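Local coordinates for flavodoxin-like domain (Synechococcus elongatus PCC 6301, PDB 3HLY), which probably binds a flavin nucleotide, most likely FMN, and takes part in electron transfer, at residues T112-I117 / E132-D137. Numbering follows the deposited sequence.
Sequences TAFPPI and EESGTD
Ser134 meets both Phe114 and Ile117, and through it helix 125-144 rests on the loop 112-117. Its CB lies over one face of the Phe114 ring in a CH-pi contact, 3.8 Å from the ring centroid and 14° off the normal, displaced toward CG, the nearest ring atom. With CG between the backbone N and the carbonyl carbon (chi1 46°), the Phe114 ring is carried to Ser134, and chi2 of -109° turns a face to its CB. The rim atom CD1 of Phe114 also comes 3.5 Å from the backbone O of Ser134. Were Phe114 replaced by alanine, Ser134 CB would probably lose the ring face it rests on, and a gap would be likely to open between loop and helix.

Ile117 CD1 lies beside the Ser134 hydroxyl, 3.5 Å from OG. This hydroxyl is hydrogen-bonded to Gln130 O, one turn earlier in the helix, and accepts a hydrogen bond from a water, 2.9 Å from OG. The same water donates to Pro115 O at 2.7 Å, so the polar link between loop and helix is indirect, with no direct hydrogen bond joining them.

Beyond Asp137, Leu138 packs on Ala113 and Phe114, while Cys131 touches Ile117. The loop leaves the edge strand 111-112 of the parallel flavodoxin-like sheet and is tied to the neighbouring strand 84-88 by backbone hydrogen bonds of Ala113 with Ile85 and Ile117 with Leu87, and the final helix, 125-144, packs over it in this buried contact.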
ATOM      1  N   THR A 112      -1.546  10.918  -4.519  1.00 29.75           N
ATOM      2  CA  THR A 112      -1.290  10.251  -3.234  1.00 25.32           C
ATOM      3  C   THR A 112      -2.571  10.047  -2.441  1.00 37.28           C
ATOM      4  O   THR A 112      -3.446  10.909  -2.428  1.00 43.90           O
ATOM      5  CB  THR A 112      -0.324  11.058  -2.350  1.00 32.50           C
ATOM      6  OG1 THR A 112      -0.884  12.352  -2.102  1.00 43.54           O
ATOM      7  CG2 THR A 112       1.028  11.199  -3.018  1.00 34.18           C
ATOM      8  N   ALA A 113      -2.702   8.910  -1.769  1.00 41.53           N
ATOM      9  CA  ALA A 113      -3.916   8.676  -0.989  1.00 39.38           C
ATOM     10  C   ALA A 113      -3.808   9.387   0.366  1.00 37.71           C
ATOM     11  O   ALA A 113      -4.815   9.698   0.998  1.00 37.54           O
ATOM     12  CB  ALA A 113      -4.143   7.182  -0.801  1.00 30.19           C
ATOM     13  N   PHE A 114      -2.570   9.635   0.782  1.00 30.16           N
ATOM     14  CA  PHE A 114      -2.232  10.315   2.027  1.00 27.02           C
ATOM     15  C   PHE A 114      -0.724  10.576   1.976  1.00 33.72           C
ATOM     16  O   PHE A 114      -0.035  10.030   1.126  1.00 30.51           O
ATOM     17  CB  PHE A 114      -2.592   9.459   3.269  1.00 16.83           C
ATOM     18  CG  PHE A 114      -2.168   7.996   3.189  1.00 23.44           C
ATOM     19  CD1 PHE A 114      -3.125   6.989   3.029  1.00 24.18           C
ATOM     20  CD2 PHE A 114      -0.829   7.628   3.308  1.00 15.50           C
ATOM     21  CE1 PHE A 114      -2.751   5.616   2.991  1.00 22.31           C
ATOM     22  CE2 PHE A 114      -0.444   6.266   3.271  1.00 20.87           C
ATOM     23  CZ  PHE A 114      -1.403   5.263   3.113  1.00 14.69           C
ATOM     24  N   PRO A 115      -0.189  11.428   2.871  1.00 34.53           N
ATOM     25  CA  PRO A 115       1.265  11.650   2.797  1.00 32.12           C
ATOM     26  C   PRO A 115       2.049  10.364   3.074  1.00 33.43           C
ATOM     27  O   PRO A 115       1.745   9.623   4.013  1.00 28.78           O
ATOM     28  CB  PRO A 115       1.521  12.717   3.872  1.00 25.93           C
ATOM     29  CG  PRO A 115       0.232  13.507   3.882  1.00 33.45           C
ATOM     30  CD  PRO A 115      -0.840  12.411   3.757  1.00 30.83           C
ATOM     31  N   PRO A 116       3.084  10.092   2.269  1.00 36.97           N
ATOM     32  CA  PRO A 116       3.868   8.878   2.492  1.00 25.81           C
ATOM     33  C   PRO A 116       4.224   8.699   3.975  1.00 36.15           C
ATOM     34  O   PRO A 116       4.624   9.649   4.636  1.00 36.02           O
ATOM     35  CB  PRO A 116       5.096   9.108   1.615  1.00 32.78           C
ATOM     36  CG  PRO A 116       4.502   9.842   0.424  1.00 36.91           C
ATOM     37  CD  PRO A 116       3.589  10.850   1.106  1.00 38.52           C
ATOM     38  N   ILE A 117       4.077   7.483   4.497  1.00 38.86           N
ATOM     39  CA  ILE A 117       4.397   7.233   5.895  1.00 34.48           C
ATOM     40  C   ILE A 117       5.846   6.767   6.009  1.00 37.86           C
ATOM     41  O   ILE A 117       6.144   5.589   5.834  1.00 41.51           O
ATOM     42  CB  ILE A 117       3.467   6.173   6.487  1.00 30.59           C
ATOM     43  CG1 ILE A 117       2.023   6.677   6.438  1.00 33.01           C
ATOM     44  CG2 ILE A 117       3.884   5.855   7.922  1.00 29.56           C
ATOM     45  CD1 ILE A 117       0.984   5.561   6.644  1.00 33.19           C
ATOM     46  N   GLU A 132      -3.009   4.562  11.240  1.00 19.38           N
ATOM     47  CA  GLU A 132      -4.454   4.475  11.434  1.00 21.15           C
ATOM     48  C   GLU A 132      -5.128   5.744  10.954  1.00 25.62           C
ATOM     49  O   GLU A 132      -6.172   5.692  10.305  1.00 24.77           O
ATOM     50  CB  GLU A 132      -4.801   4.243  12.902  1.00 25.08           C
ATOM     51  CG  GLU A 132      -6.278   4.025  13.146  1.00 40.55           C
ATOM     52  CD  GLU A 132      -6.573   3.663  14.592  1.00 66.77           C
ATOM     53  OE1 GLU A 132      -7.232   4.472  15.283  1.00 80.18           O
ATOM     54  OE2 GLU A 132      -6.137   2.573  15.032  1.00 64.28           O
ATOM     55  N   GLU A 133      -4.528   6.888  11.269  1.00 24.08           N
ATOM     56  CA  GLU A 133      -5.100   8.158  10.841  1.00 23.92           C
ATOM     57  C   GLU A 133      -5.038   8.300   9.322  1.00 23.54           C
ATOM     58  O   GLU A 133      -5.933   8.875   8.723  1.00 25.42           O
ATOM     59  CB  GLU A 133      -4.363   9.342  11.479  1.00 29.73           C
ATOM     60  CG  GLU A 133      -5.077  10.657  11.220  1.00 46.67           C
ATOM     61  CD  GLU A 133      -6.442  10.711  11.901  1.00 66.35           C
ATOM     62  OE1 GLU A 133      -7.352  11.383  11.372  1.00 64.58           O
ATOM     63  OE2 GLU A 133      -6.599  10.087  12.973  1.00 73.20           O
ATOM     64  N   SER A 134      -3.979   7.780   8.706  1.00 22.16           N
ATOM     65  CA  SER A 134      -3.842   7.850   7.256  1.00 21.60           C
ATOM     66  C   SER A 134      -4.947   7.027   6.607  1.00 29.84           C
ATOM     67  O   SER A 134      -5.498   7.433   5.576  1.00 27.53           O
ATOM     68  CB  SER A 134      -2.476   7.302   6.801  1.00 19.57           C
ATOM     69  OG  SER A 134      -1.414   8.048   7.347  1.00 18.45           O
ATOM     70  N   GLY A 135      -5.254   5.870   7.207  1.00 28.06           N
ATOM     71  CA  GLY A 135      -6.296   4.991   6.675  1.00 24.48           C
ATOM     72  C   GLY A 135      -7.655   5.644   6.811  1.00 30.42           C
ATOM     73  O   GLY A 135      -8.501   5.554   5.925  1.00 31.79           O
ATOM     74  N   THR A 136      -7.855   6.315   7.940  1.00 24.55           N
ATOM     75  CA  THR A 136      -9.083   7.016   8.205  1.00 24.49           C
ATOM     76  C   THR A 136      -9.281   8.127   7.192  1.00 28.84           C
ATOM     77  O   THR A 136     -10.373   8.298   6.645  1.00 28.36           O
ATOM     78  CB  THR A 136      -9.061   7.626   9.617  1.00 30.41           C
ATOM     79  OG1 THR A 136      -8.906   6.584  10.581  1.00 32.52           O
ATOM     80  CG2 THR A 136     -10.348   8.377   9.898  1.00 39.00           C
ATOM     81  N   ASP A 137      -8.212   8.866   6.919  1.00 28.95           N
ATOM     82  CA  ASP A 137      -8.291   9.996   5.998  1.00 31.23           C
ATOM     83  C   ASP A 137      -8.588   9.554   4.575  1.00 24.39           C
ATOM     84  O   ASP A 137      -9.410  10.139   3.879  1.00 31.72           O
ATOM     85  CB  ASP A 137      -6.989  10.794   6.057  1.00 33.58           C
ATOM     86  CG  ASP A 137      -6.734  11.393   7.439  1.00 71.93           C
ATOM     87  OD1 ASP A 137      -7.441  11.021   8.412  1.00 85.61           O
ATOM     88  OD2 ASP A 137      -5.820  12.234   7.560  1.00 86.64           O
TER
HETATM   89  O   HOH W   1       0.035  10.159   6.004  1.00 32.09           O